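Local structure of Lmo1340 protein (Listeria monocytogenes, 4NLM) at residues Asp322-Leu327 with Val335-Leu340; Val177-Ile182 with Ser192-Lys197; Phe85-Ser90 with Ile103-Ala108; Gln254-Tyr259 with Asp308-Lys313. The protein is of unknown function but folds as a YqgU-like six-bladed beta propeller and is probably a surface-attached lipoprotein. All blocks are in the same frame, centred on the assembly; numbering follows the deposited sequence. Where two conformers were deposited one is given.

Interaction 1 (Asp322-Leu327 with Val335-Leu340)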
loop_
_atom_site.group_PDB
_atom_site.type_symbol
_atom_site.label_atom_id
_atom_site.label_comp_id
_atom_site.label_asym_id
_atom_site.label_seq_id
_atom_site.Cartn_x
_atom_site.Cartn_y
_atom_site.Cartn_z
ATOM N N ASP A 322 -3.706 -17.552 6.798
ATOM C CA ASP A 322 -2.855 -17.346 5.641
ATOM C C ASP A 322 -2.442 -15.887 5.479
ATOM O O ASP A 322 -3.201 -14.933 5.773
ATOM C CB ASP A 322 -3.464 -17.824 4.358
ATOM C CG ASP A 322 -2.414 -17.927 3.238
ATOM O OD1 ASP A 322 -1.172 -18.127 3.545
ATOM O OD2 ASP A 322 -2.817 -17.836 2.057
ATOM N N ASN A 323 -1.189 -15.725 5.115
ATOM C CA ASN A 323 -0.584 -14.426 4.887
ATOM C C ASN A 323 -1.110 -13.842 3.579
ATOM O O ASN A 323 -0.794 -14.371 2.528
ATOM C CB ASN A 323 0.924 -14.633 4.813
ATOM C CG ASN A 323 1.683 -13.400 4.400
ATOM O OD1 ASN A 323 1.579 -12.352 5.044
ATOM N ND2 ASN A 323 2.476 -13.516 3.344
ATOM N N GLN A 324 -1.913 -12.784 3.643
ATOM C CA GLN A 324 -2.423 -12.119 2.449
ATOM C C GLN A 324 -2.481 -10.630 2.786
ATOM O O GLN A 324 -2.387 -10.262 3.955
ATOM C CB GLN A 324 -3.799 -12.642 2.051
ATOM C CG GLN A 324 -3.813 -14.155 1.840
ATOM C CD GLN A 324 -5.132 -14.689 1.357
ATOM O OE1 GLN A 324 -6.076 -13.949 1.145
ATOM N NE2 GLN A 324 -5.182 -15.990 1.142
ATOM N N PRO A 325 -2.643 -9.760 1.793
ATOM C CA PRO A 325 -2.651 -8.326 2.099
ATOM C C PRO A 325 -3.720 -7.931 3.103
ATOM O O PRO A 325 -4.816 -8.491 3.144
ATOM C CB PRO A 325 -2.888 -7.707 0.717
ATOM C CG PRO A 325 -2.262 -8.663 -0.242
ATOM C CD PRO A 325 -2.640 -9.993 0.339
ATOM N N ILE A 326 -3.384 -6.876 3.852
ATOM C CA ILE A 326 -4.250 -6.277 4.881
ATOM C C ILE A 326 -4.157 -4.758 4.823
ATOM O O ILE A 326 -3.109 -4.233 4.561
ATOM C CB ILE A 326 -3.947 -6.788 6.286
ATOM C CG1 ILE A 326 -2.436 -6.792 6.575
ATOM C CG2 ILE A 326 -4.582 -8.158 6.499
ATOM C CD1 ILE A 326 -2.088 -7.092 8.040
ATOM N N LEU A 327 -5.284 -4.111 5.087
ATOM C CA LEU A 327 -5.317 -2.629 5.061
ATOM C C LEU A 327 -6.367 -2.155 6.050
ATOM O O LEU A 327 -7.567 -2.417 5.921
ATOM C CB LEU A 327 -5.675 -2.150 3.658
ATOM C CG LEU A 327 -5.762 -0.624 3.543
ATOM C CD1 LEU A 327 -4.438 0.063 3.787
ATOM C CD2 LEU A 327 -6.305 -0.274 2.165
ATOM N N VAL A 335 -10.407 -4.191 9.182
ATOM C CA VAL A 335 -9.232 -4.338 8.323
ATOM C C VAL A 335 -9.632 -5.168 7.111
ATOM O O VAL A 335 -10.189 -6.268 7.244
ATOM C CB VAL A 335 -8.115 -5.043 9.106
ATOM C CG1 VAL A 335 -6.932 -5.402 8.223
ATOM C CG2 VAL A 335 -7.681 -4.210 10.299
ATOM N N LEU A 336 -9.396 -4.628 5.923
ATOM C CA LEU A 336 -9.612 -5.403 4.687
ATOM C C LEU A 336 -8.541 -6.457 4.615
ATOM O O LEU A 336 -7.392 -6.229 4.943
ATOM C CB LEU A 336 -9.564 -4.491 3.474
ATOM C CG LEU A 336 -10.744 -3.513 3.345
ATOM C CD1 LEU A 336 -10.409 -2.408 2.356
ATOM C CD2 LEU A 336 -12.005 -4.258 2.931
ATOM N N TYR A 337 -8.930 -7.622 4.086
ATOM C CA TYR A 337 -8.050 -8.771 4.009
ATOM C C TYR A 337 -8.216 -9.497 2.681
ATOM O O TYR A 337 -9.339 -9.712 2.242
ATOM C CB TYR A 337 -8.380 -9.759 5.150
ATOM C CG TYR A 337 -7.657 -11.093 5.102
ATOM C CD1 TYR A 337 -6.308 -11.170 5.286
ATOM C CD2 TYR A 337 -8.344 -12.282 4.850
ATOM C CE1 TYR A 337 -5.632 -12.361 5.251
ATOM C CE2 TYR A 337 -7.694 -13.505 4.800
ATOM C CZ TYR A 337 -6.336 -13.550 4.993
ATOM O OH TYR A 337 -5.707 -14.789 4.910
ATOM N N GLY A 338 -7.085 -9.890 2.107
ATOM C CA GLY A 338 -7.071 -10.743 0.898
ATOM C C GLY A 338 -6.437 -10.054 -0.268
ATOM O O GLY A 338 -6.368 -8.809 -0.319
ATOM N N TYR A 339 -6.063 -10.831 -1.276
ATOM C CA TYR A 339 -5.498 -10.247 -2.465
ATOM C C TYR A 339 -6.466 -9.308 -3.164
ATOM O O TYR A 339 -6.009 -8.364 -3.851
ATOM C CB TYR A 339 -5.025 -11.349 -3.445
ATOM C CG TYR A 339 -3.766 -12.028 -2.935
ATOM C CD1 TYR A 339 -2.540 -11.378 -3.014
ATOM C CD2 TYR A 339 -3.808 -13.252 -2.326
ATOM C CE1 TYR A 339 -1.397 -11.931 -2.502
ATOM C CE2 TYR A 339 -2.652 -13.850 -1.824
ATOM C CZ TYR A 339 -1.450 -13.187 -1.927
ATOM O OH TYR A 339 -0.289 -13.724 -1.441
ATOM N N LEU A 340 -7.778 -9.521 -3.008
ATOM C CA LEU A 340 -8.785 -8.666 -3.625
ATOM C C LEU A 340 -9.534 -7.803 -2.582
ATOM O O LEU A 340 -10.514 -7.152 -2.935
ATOM C CB LEU A 340 -9.770 -9.487 -4.440
ATOM C CG LEU A 340 -9.136 -10.349 -5.501
ATOM C CD1 LEU A 340 -10.237 -11.052 -6.270
ATOM C CD2 LEU A 340 -8.244 -9.565 -6.456
HETATM O O HOH W 1 -6.656 -17.279 6.018
HETATM O O HOH W 2 -7.071 -13.621 -1.077
#
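The Tyr337 ring is met at its edge, near its own plane, by CG2 of Ile326 and by the carbonyl oxygen of Asp322, while one face of the Tyr339 ring carries Pro325 CD, a CH-pi contact 3.8 Å from that carbon to the ring centroid and 20° off the normal. Tyr337 ends strand 334-337, which forms a beta hairpin with strand 326-328 of the beta propeller, and Tyr339 follows just past it. The Gln324 amide lies nearly parallel to the Tyr337 ring, the planes 9° apart, with CD 3.6 Å from Tyr337 OH. With CG anti to the backbone N (chi1 173°), Tyr337 reaches along the incoming 322-327 segment, and its OH donates to Asp322 O at 2.7 Å from above the carbonyl plane. A water links the same hydroxyl to Asp322 N. The far end of Gln324 is tied down by NE2, which gives a nearly straight bond to Asp322 OD2 within the same segment. Ile326 pairs with Tyr337 as a non-hydrogen-bonded antiparallel pair, and Leu327 with Leu336 as a hydrogen-bonded one, bonded in both directions. The side chains of Ile326 and Tyr337 share the sheet face that packs on Phe287; Leu336, on the other face, meets Trp53. Past the strand end, Gly338 N donates to Pro325 O at 2.9 Å, in the carbonyl plane, and Gly338 CA lies 3.4 Å from Gln324 OE1.

Interaction 2 (Val177-Ile182 with Ser192-Lys197)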
loop_
_atom_site.group_PDB
_atom_site.type_symbol
_atom_site.label_atom_id
_atom_site.label_comp_id
_atom_site.label_asym_id
_atom_site.label_seq_id
_atom_site.Cartn_x
_atom_site.Cartn_y
_atom_site.Cartn_z
ATOM N N VAL A 177 17.357 10.748 -7.084
ATOM C CA VAL A 177 17.561 9.781 -6.020
ATOM C C VAL A 177 17.992 8.496 -6.738
ATOM O O VAL A 177 17.375 8.097 -7.715
ATOM C CB VAL A 177 16.281 9.677 -5.168
ATOM C CG1 VAL A 177 16.293 8.421 -4.322
ATOM C CG2 VAL A 177 16.109 10.910 -4.304
ATOM N N ALA A 178 19.023 7.842 -6.211
ATOM C CA ALA A 178 19.678 6.741 -6.900
ATOM C C ALA A 178 19.110 5.362 -6.637
ATOM O O ALA A 178 19.789 4.364 -6.847
ATOM C CB ALA A 178 21.167 6.756 -6.563
ATOM N N SER A 179 17.872 5.300 -6.184
ATOM C CA SER A 179 17.245 4.037 -5.888
ATOM C C SER A 179 15.765 4.122 -6.154
ATOM O O SER A 179 15.162 5.158 -5.958
ATOM C CB SER A 179 17.473 3.684 -4.427
ATOM O OG SER A 179 16.753 2.521 -4.060
ATOM N N PRO A 180 15.157 3.009 -6.573
ATOM C CA PRO A 180 13.711 3.047 -6.722
ATOM C C PRO A 180 12.945 2.741 -5.433
ATOM O O PRO A 180 11.729 2.821 -5.433
ATOM C CB PRO A 180 13.457 1.966 -7.776
ATOM C CG PRO A 180 14.532 0.966 -7.534
ATOM C CD PRO A 180 15.733 1.764 -7.109
ATOM N N PHE A 181 13.664 2.394 -4.366
ATOM C CA PHE A 181 13.040 2.032 -3.107
ATOM C C PHE A 181 12.929 3.281 -2.271
ATOM O O PHE A 181 13.844 3.642 -1.538
ATOM C CB PHE A 181 13.858 0.945 -2.417
ATOM C CG PHE A 181 14.220 -0.184 -3.331
ATOM C CD1 PHE A 181 13.227 -0.905 -3.993
ATOM C CD2 PHE A 181 15.546 -0.531 -3.536
ATOM C CE1 PHE A 181 13.551 -1.951 -4.836
ATOM C CE2 PHE A 181 15.873 -1.575 -4.378
ATOM C CZ PHE A 181 14.876 -2.278 -5.028
ATOM N N ILE A 182 11.769 3.913 -2.381
ATOM C CA ILE A 182 11.564 5.242 -1.826
ATOM C C ILE A 182 10.253 5.432 -1.083
ATOM O O ILE A 182 9.358 4.583 -1.135
ATOM C CB ILE A 182 11.566 6.311 -2.969
ATOM C CG1 ILE A 182 10.417 6.027 -3.932
ATOM C CG2 ILE A 182 12.900 6.325 -3.680
ATOM C CD1 ILE A 182 10.321 7.001 -5.071
ATOM N N SER A 192 15.195 7.032 0.850
ATOM C CA SER A 192 15.455 5.961 -0.105
ATOM C C SER A 192 16.348 4.905 0.517
ATOM O O SER A 192 17.166 5.222 1.391
ATOM C CB SER A 192 16.103 6.517 -1.384
ATOM O OG SER A 192 17.350 7.145 -1.128
ATOM N N ASN A 193 16.180 3.662 0.070
ATOM C CA ASN A 193 17.030 2.578 0.516
ATOM C C ASN A 193 17.968 2.305 -0.633
ATOM O O ASN A 193 17.563 1.762 -1.649
ATOM C CB ASN A 193 16.220 1.325 0.852
ATOM C CG ASN A 193 17.059 0.245 1.524
ATOM O OD1 ASN A 193 18.239 0.421 1.760
ATOM N ND2 ASN A 193 16.428 -0.864 1.864
ATOM N N ASN A 194 19.227 2.688 -0.459
ATOM C CA ASN A 194 20.211 2.612 -1.519
ATOM C C ASN A 194 21.042 1.348 -1.376
ATOM O O ASN A 194 21.789 1.173 -0.410
ATOM C CB ASN A 194 21.102 3.862 -1.508
ATOM C CG ASN A 194 20.339 5.159 -1.819
ATOM O OD1 ASN A 194 19.105 5.194 -1.849
ATOM N ND2 ASN A 194 21.080 6.235 -2.021
ATOM N N LYS A 195 20.873 0.446 -2.336
ATOM C CA LYS A 195 21.568 -0.828 -2.321
ATOM C C LYS A 195 22.814 -0.723 -3.172
ATOM O O LYS A 195 22.789 -0.104 -4.241
ATOM C CB LYS A 195 20.626 -1.905 -2.825
ATOM C CG LYS A 195 19.412 -2.025 -1.927
ATOM C CD LYS A 195 18.553 -3.215 -2.263
ATOM C CE LYS A 195 17.376 -3.251 -1.315
ATOM N NZ LYS A 195 16.555 -4.469 -1.476
ATOM N N ASP A 196 23.923 -1.292 -2.705
ATOM C CA ASP A 196 25.187 -1.175 -3.448
ATOM C C ASP A 196 25.175 -1.955 -4.758
ATOM O O ASP A 196 25.771 -1.519 -5.742
ATOM C CB ASP A 196 26.386 -1.551 -2.568
ATOM C CG ASP A 196 26.638 -0.530 -1.456
ATOM O OD1 ASP A 196 26.099 0.596 -1.542
ATOM O OD2 ASP A 196 27.382 -0.846 -0.501
ATOM N N LYS A 197 24.487 -3.094 -4.756
ATOM C CA LYS A 197 24.278 -3.928 -5.940
ATOM C C LYS A 197 22.775 -4.192 -5.976
ATOM O O LYS A 197 22.161 -4.380 -4.935
ATOM C CB LYS A 197 25.034 -5.251 -5.864
ATOM C CG LYS A 197 26.543 -5.128 -5.807
ATOM C CD LYS A 197 27.186 -6.510 -5.778
ATOM C CE LYS A 197 28.706 -6.418 -5.736
ATOM N NZ LYS A 197 29.378 -7.744 -5.617
HETATM O O HOH W 3 21.704 2.742 -4.767
HETATM O O HOH W 4 19.074 0.756 -4.664
#
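Ser179 reaches from the loop before strand 182-184 toward strand 189-194, in a four-stranded antiparallel sheet of the propeller. Its CB lies 3.4 Å from Asn193 O, and its OG, placed anti to the backbone N (chi1 174°), continues to that same oxygen, donating to Asn193 O at 2.7 Å from above the carbonyl plane. The hydroxyl has two further bonds: it accepts from Phe181 N, which makes an ST turn, and from a water that in turn accepts from Lys195 N. Three bonds thus fix this buried oxygen and tie the turn to the strand. The Phe181 side chain has two conformers; in one of them, so only tentatively, the extended Lys195 chain crosses the ring at about a right angle and ends in an off-centre cation-pi contact, Lys195 NZ lying 4.7 Å from the Phe181 ring centroid. Just beyond the turn, Asn193 N donates to Phe181 O at 2.8 Å, nearly along the C=O axis, and Ile182 and Ser192 then form a non-hydrogen-bonded antiparallel pair. The Ser192 hydroxyl is bonded to Gln208, and Val177 packs its CG1 against Ser192 CB at 3.5 Å.

Interaction 3 (Phe85-Ser90 with Ile103-Ala108)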
loop_
_atom_site.group_PDB
_atom_site.type_symbol
_atom_site.label_atom_id
_atom_site.label_comp_id
_atom_site.label_asym_id
_atom_site.label_seq_id
_atom_site.Cartn_x
_atom_site.Cartn_y
_atom_site.Cartn_z
ATOM N N PHE A 85 -16.962 6.734 -11.165
ATOM C CA PHE A 85 -16.306 6.927 -12.468
ATOM C C PHE A 85 -16.304 5.631 -13.226
ATOM O O PHE A 85 -16.292 4.555 -12.625
ATOM C CB PHE A 85 -14.816 7.395 -12.216
ATOM C CG PHE A 85 -14.010 7.712 -13.427
ATOM C CD1 PHE A 85 -13.978 9.001 -13.908
ATOM C CD2 PHE A 85 -13.201 6.761 -14.027
ATOM C CE1 PHE A 85 -13.200 9.333 -15.017
ATOM C CE2 PHE A 85 -12.422 7.076 -15.131
ATOM C CZ PHE A 85 -12.431 8.367 -15.628
ATOM N N ASN A 86 -16.295 5.725 -14.540
ATOM C CA ASN A 86 -16.146 4.533 -15.353
ATOM C C ASN A 86 -15.257 4.842 -16.564
ATOM O O ASN A 86 -15.136 6.001 -16.976
ATOM C CB ASN A 86 -17.505 3.945 -15.750
ATOM C CG ASN A 86 -18.282 4.829 -16.698
ATOM O OD1 ASN A 86 -17.986 4.903 -17.904
ATOM N ND2 ASN A 86 -19.324 5.430 -16.190
ATOM N N THR A 87 -14.662 3.794 -17.148
ATOM C CA THR A 87 -13.767 3.972 -18.276
ATOM C C THR A 87 -13.615 2.700 -19.066
ATOM O O THR A 87 -13.734 1.597 -18.527
ATOM C CB THR A 87 -12.361 4.432 -17.824
ATOM O OG1 THR A 87 -11.530 4.671 -18.959
ATOM C CG2 THR A 87 -11.689 3.441 -16.911
ATOM N N LYS A 88 -13.341 2.853 -20.363
ATOM C CA LYS A 88 -13.024 1.705 -21.216
ATOM C C LYS A 88 -11.513 1.497 -21.332
ATOM O O LYS A 88 -11.058 0.542 -21.962
ATOM C CB LYS A 88 -13.627 1.898 -22.597
ATOM C CG LYS A 88 -15.140 1.847 -22.556
ATOM C CD LYS A 88 -15.751 1.866 -23.937
ATOM C CE LYS A 88 -17.209 1.439 -23.900
ATOM N NZ LYS A 88 -17.362 -0.016 -23.605
ATOM N N GLU A 89 -10.729 2.399 -20.752
ATOM C CA GLU A 89 -9.272 2.274 -20.797
ATOM C C GLU A 89 -8.788 1.076 -19.965
ATOM O O GLU A 89 -9.470 0.655 -19.039
ATOM C CB GLU A 89 -8.611 3.569 -20.338
ATOM C CG GLU A 89 -8.958 4.754 -21.214
ATOM C CD GLU A 89 -8.139 6.013 -20.971
ATOM O OE1 GLU A 89 -7.094 5.960 -20.292
ATOM O OE2 GLU A 89 -8.527 7.069 -21.533
ATOM N N SER A 90 -7.599 0.578 -20.293
ATOM C CA SER A 90 -6.967 -0.525 -19.571
ATOM C C SER A 90 -6.440 0.002 -18.241
ATOM O O SER A 90 -5.717 0.992 -18.211
ATOM C CB SER A 90 -5.831 -1.094 -20.416
ATOM O OG SER A 90 -5.136 -2.105 -19.722
ATOM N N ILE A 103 -9.025 9.953 -6.156
ATOM C CA ILE A 103 -8.478 8.735 -6.691
ATOM C C ILE A 103 -7.440 9.108 -7.757
ATOM O O ILE A 103 -7.632 10.080 -8.480
ATOM C CB ILE A 103 -9.576 7.905 -7.374
ATOM C CG1 ILE A 103 -10.562 7.365 -6.340
ATOM C CG2 ILE A 103 -8.970 6.743 -8.161
ATOM C CD1 ILE A 103 -11.831 6.793 -6.930
ATOM N N LEU A 104 -6.334 8.361 -7.799
ATOM C CA LEU A 104 -5.413 8.383 -8.916
ATOM C C LEU A 104 -5.736 7.182 -9.778
ATOM O O LEU A 104 -5.809 6.049 -9.277
ATOM C CB LEU A 104 -3.989 8.223 -8.445
ATOM C CG LEU A 104 -2.962 7.853 -9.495
ATOM C CD1 LEU A 104 -2.705 8.980 -10.447
ATOM C CD2 LEU A 104 -1.677 7.419 -8.838
ATOM N N LEU A 105 -5.975 7.431 -11.054
ATOM C CA LEU A 105 -6.175 6.373 -12.022
ATOM C C LEU A 105 -5.104 6.496 -13.078
ATOM O O LEU A 105 -4.972 7.538 -13.733
ATOM C CB LEU A 105 -7.541 6.492 -12.700
ATOM C CG LEU A 105 -7.837 5.452 -13.773
ATOM C CD1 LEU A 105 -7.836 4.054 -13.194
ATOM C CD2 LEU A 105 -9.166 5.790 -14.412
ATOM N N TYR A 106 -4.341 5.423 -13.249
ATOM C CA TYR A 106 -3.361 5.331 -14.311
ATOM C C TYR A 106 -3.908 4.285 -15.268
ATOM O O TYR A 106 -4.093 3.119 -14.882
ATOM C CB TYR A 106 -2.005 4.943 -13.754
ATOM C CG TYR A 106 -0.886 4.798 -14.760
ATOM C CD1 TYR A 106 -0.703 5.712 -15.800
ATOM C CD2 TYR A 106 -0.009 3.721 -14.690
ATOM C CE1 TYR A 106 0.330 5.593 -16.688
ATOM C CE2 TYR A 106 1.028 3.604 -15.586
ATOM C CZ TYR A 106 1.188 4.525 -16.588
ATOM O OH TYR A 106 2.220 4.392 -17.521
ATOM N N SER A 107 -4.199 4.692 -16.495
ATOM C CA SER A 107 -4.827 3.821 -17.444
ATOM C C SER A 107 -4.312 4.097 -18.854
ATOM O O SER A 107 -3.727 5.121 -19.120
ATOM C CB SER A 107 -6.340 3.960 -17.409
ATOM O OG SER A 107 -6.788 5.255 -17.761
ATOM N N ALA A 108 -4.528 3.141 -19.763
ATOM C CA ALA A 108 -4.050 3.269 -21.124
ATOM C C ALA A 108 -5.178 3.104 -22.127
ATOM O O ALA A 108 -6.002 2.199 -22.033
ATOM C CB ALA A 108 -2.940 2.274 -21.415
#
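Backbone pairing joins Ser90 and Ala108 where the chain passes from one antiparallel sheet of the beta propeller to the next: strand 81-87 ends the first, and strands 90-96 and 102-108 are neighbours in the second. The two residues are a hydrogen-bonded antiparallel pair, with Ser90 N to Ala108 O and Ala108 N to Ser90 O both 2.9 Å. Within the connection, Thr87 OG1 accepts from Glu89 N, an ST turn just ahead of the pair. Apolar contact joins the two sheets, where Leu105 CD2 touches Phe85 CE2 at 3.6 Å and the two side chains cross at a slant; Thr87 CG2 approaches the same methyl more loosely. Ile119 and Ile91 border this packing. Polar side-chain bonding lies between the pair and the apolar contact. Glu89, extended beyond CG, passes Ala108 O with its CB at 3.4 Å and brings its carboxylate to Ser107, while its OE2 forms a salt bridge with Arg117, which probably favours the charged form. Ser107 OG stands between its backbone N and carbonyl carbon (chi1 62°), facing the acid, and donates to Glu89 OE1 at 2.6 Å from above the carboxylate plane.

Interaction 4 (Gln254-Tyr259 with Asp308-Lys313)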
loop_
_atom_site.group_PDB
_atom_site.type_symbol
_atom_site.label_atom_id
_atom_site.label_comp_id
_atom_site.label_asym_id
_atom_site.label_seq_id
_atom_site.Cartn_x
_atom_site.Cartn_y
_atom_site.Cartn_z
ATOM N N GLN A 254 14.325 8.759 16.385
ATOM C CA GLN A 254 14.501 8.094 17.668
ATOM C C GLN A 254 13.857 6.719 17.581
ATOM O O GLN A 254 12.683 6.611 17.300
ATOM C CB GLN A 254 13.821 8.844 18.800
ATOM C CG GLN A 254 14.289 10.261 18.923
ATOM C CD GLN A 254 13.691 10.952 20.111
ATOM O OE1 GLN A 254 12.824 11.815 19.968
ATOM N NE2 GLN A 254 14.123 10.558 21.302
ATOM N N ASN A 255 14.648 5.692 17.831
ATOM C CA ASN A 255 14.173 4.318 17.816
ATOM C C ASN A 255 13.414 4.043 19.112
ATOM O O ASN A 255 14.019 4.099 20.173
ATOM C CB ASN A 255 15.386 3.416 17.677
ATOM C CG ASN A 255 15.031 2.044 17.194
ATOM O OD1 ASN A 255 13.933 1.550 17.446
ATOM N ND2 ASN A 255 15.968 1.407 16.500
ATOM N N PHE A 256 12.109 3.776 19.028
ATOM C CA PHE A 256 11.277 3.644 20.224
ATOM C C PHE A 256 10.684 2.264 20.492
ATOM O O PHE A 256 10.087 2.058 21.565
ATOM C CB PHE A 256 10.197 4.732 20.297
ATOM C CG PHE A 256 9.099 4.646 19.280
ATOM C CD1 PHE A 256 9.243 5.186 18.015
ATOM C CD2 PHE A 256 7.882 4.089 19.619
ATOM C CE1 PHE A 256 8.205 5.162 17.113
ATOM C CE2 PHE A 256 6.843 4.046 18.707
ATOM C CZ PHE A 256 7.002 4.581 17.458
ATOM N N PHE A 257 10.792 1.335 19.538
ATOM C CA PHE A 257 10.349 -0.031 19.790
ATOM C C PHE A 257 10.976 -0.966 18.786
ATOM O O PHE A 257 11.186 -0.579 17.640
ATOM C CB PHE A 257 8.825 -0.160 19.716
ATOM C CG PHE A 257 8.310 -1.482 20.197
ATOM C CD1 PHE A 257 8.544 -1.895 21.478
ATOM C CD2 PHE A 257 7.610 -2.341 19.348
ATOM C CE1 PHE A 257 8.079 -3.121 21.924
ATOM C CE2 PHE A 257 7.112 -3.541 19.806
ATOM C CZ PHE A 257 7.347 -3.935 21.098
ATOM N N SER A 258 11.274 -2.181 19.249
ATOM C CA SER A 258 11.790 -3.257 18.415
ATOM C C SER A 258 10.915 -4.500 18.608
ATOM O O SER A 258 10.521 -4.819 19.714
ATOM C CB SER A 258 13.233 -3.658 18.780
ATOM O OG SER A 258 14.187 -2.655 18.502
ATOM N N TYR A 259 10.647 -5.201 17.524
ATOM C CA TYR A 259 9.884 -6.441 17.567
ATOM C C TYR A 259 10.596 -7.467 16.691
ATOM O O TYR A 259 10.923 -7.174 15.556
ATOM C CB TYR A 259 8.474 -6.205 17.027
ATOM C CG TYR A 259 7.622 -7.442 16.984
ATOM C CD1 TYR A 259 7.024 -7.935 18.125
ATOM C CD2 TYR A 259 7.402 -8.135 15.791
ATOM C CE1 TYR A 259 6.240 -9.070 18.095
ATOM C CE2 TYR A 259 6.613 -9.260 15.777
ATOM C CZ TYR A 259 6.038 -9.726 16.925
ATOM O OH TYR A 259 5.253 -10.871 16.879
ATOM N N ASP A 308 1.387 -2.559 19.419
ATOM C CA ASP A 308 1.288 -1.159 19.803
ATOM C C ASP A 308 2.714 -0.760 20.183
ATOM O O ASP A 308 3.173 -1.035 21.283
ATOM C CB ASP A 308 0.340 -0.969 20.994
ATOM C CG ASP A 308 0.202 0.488 21.432
ATOM O OD1 ASP A 308 1.088 1.303 21.139
ATOM O OD2 ASP A 308 -0.782 0.770 22.122
ATOM N N PRO A 309 3.446 -0.104 19.264
ATOM C CA PRO A 309 4.860 0.157 19.553
ATOM C C PRO A 309 5.070 1.182 20.668
ATOM O O PRO A 309 6.081 1.122 21.355
ATOM C CB PRO A 309 5.430 0.658 18.227
ATOM C CG PRO A 309 4.276 0.988 17.383
ATOM C CD PRO A 309 3.053 0.314 17.923
ATOM N N THR A 310 4.135 2.121 20.827
ATOM C CA THR A 310 4.252 3.109 21.906
ATOM C C THR A 310 4.073 2.451 23.272
ATOM O O THR A 310 4.832 2.715 24.225
ATOM C CB THR A 310 3.249 4.263 21.676
ATOM O OG1 THR A 310 3.609 4.941 20.481
ATOM C CG2 THR A 310 3.248 5.298 22.831
ATOM N N ASN A 311 3.069 1.582 23.371
ATOM C CA ASN A 311 2.776 0.900 24.617
ATOM C C ASN A 311 3.599 -0.364 24.803
ATOM O O ASN A 311 3.539 -1.005 25.850
ATOM C CB ASN A 311 1.282 0.597 24.713
ATOM C CG ASN A 311 0.815 0.428 26.138
ATOM O OD1 ASN A 311 1.323 1.088 27.055
ATOM N ND2 ASN A 311 -0.190 -0.417 26.336
ATOM N N LYS A 312 4.379 -0.708 23.783
ATOM C CA LYS A 312 5.217 -1.901 23.822
ATOM C C LYS A 312 4.413 -3.172 24.101
ATOM O O LYS A 312 4.798 -3.972 24.950
ATOM C CB LYS A 312 6.361 -1.737 24.824
ATOM C CG LYS A 312 7.202 -0.483 24.602
ATOM C CD LYS A 312 8.334 -0.413 25.621
ATOM C CE LYS A 312 9.226 0.806 25.452
ATOM N NZ LYS A 312 10.034 0.757 24.210
ATOM N N LYS A 313 3.312 -3.341 23.375
ATOM C CA LYS A 313 2.416 -4.470 23.557
ATOM C C LYS A 313 2.197 -5.197 22.242
ATOM O O LYS A 313 2.134 -4.577 21.186
ATOM C CB LYS A 313 1.039 -4.010 24.013
ATOM C CG LYS A 313 0.033 -5.116 24.252
ATOM C CD LYS A 313 -1.289 -4.602 24.801
ATOM C CE LYS A 313 -2.282 -5.742 24.970
ATOM N NZ LYS A 313 -3.553 -5.315 25.624
HETATM O O HOH W 5 7.915 2.570 23.060
#
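Phe256 O is gripped from across the contact by the ammonium group of Lys312, NZ donating at 2.9 Å with a 29° tilt from the carbonyl plane, and by a water at 2.7 Å. That water also lies 2.9 Å from Pro309 O, so it bridges the two backbones. The bend at the end of the Lys312 chain (chi4 -68°) turns NZ onto the carbonyl, while the earlier methylenes run past Phe257 in the opposite direction, CB 3.6 Å from Phe257 CE1 and CG beside CD1. The aliphatic part of the lysine thus packs against the Phe257 ring and its charged end holds the backbone. Phe257 crosses Pro309 at about a right angle, its CB 3.4 Å from Pro309 O. Phe256 lies alongside Pro309, pointing the same way, with CE2 3.7 Å from Pro309 CB and close to Thr310 OG1, whose bond goes to Lys281 O. Within the turn, Asn311 N donates to Asp308 OD1 from well above the carboxylate plane, an Asx motif. A G1 beta bulge at Lys312 and Lys313 opposite Asp308 closes the hairpin. Phe256 and Phe257 form a classic beta bulge opposite Phe248 of strand 243-249, so the contact joins the bulged start of strand 255-266 to the turn between strands 302-308 and 313-321 of the propeller.

In the fold
All four contacts lie in one beta-propeller domain without touching one another. Interaction 2 is largely buried, interactions 1 and 3 are partly so, and interaction 4 is on the surface. Interaction 1, closest to the centre of the chain, joins the two strands of a hairpin and the loops flanking them, and combines strand pairing with tyrosine packing. Interactions 2 and 3 each tie a connecting segment to the second strand of a four-stranded sheet, one by a serine hydroxyl and the other by a glutamate-serine bond. Interaction 4 has no strand pairing across it; a lysine and two phenylalanines join a strand to a turn distant in sequence. Its centre is about 40 Å from that of interaction 3, on the opposite side of the chain's centre.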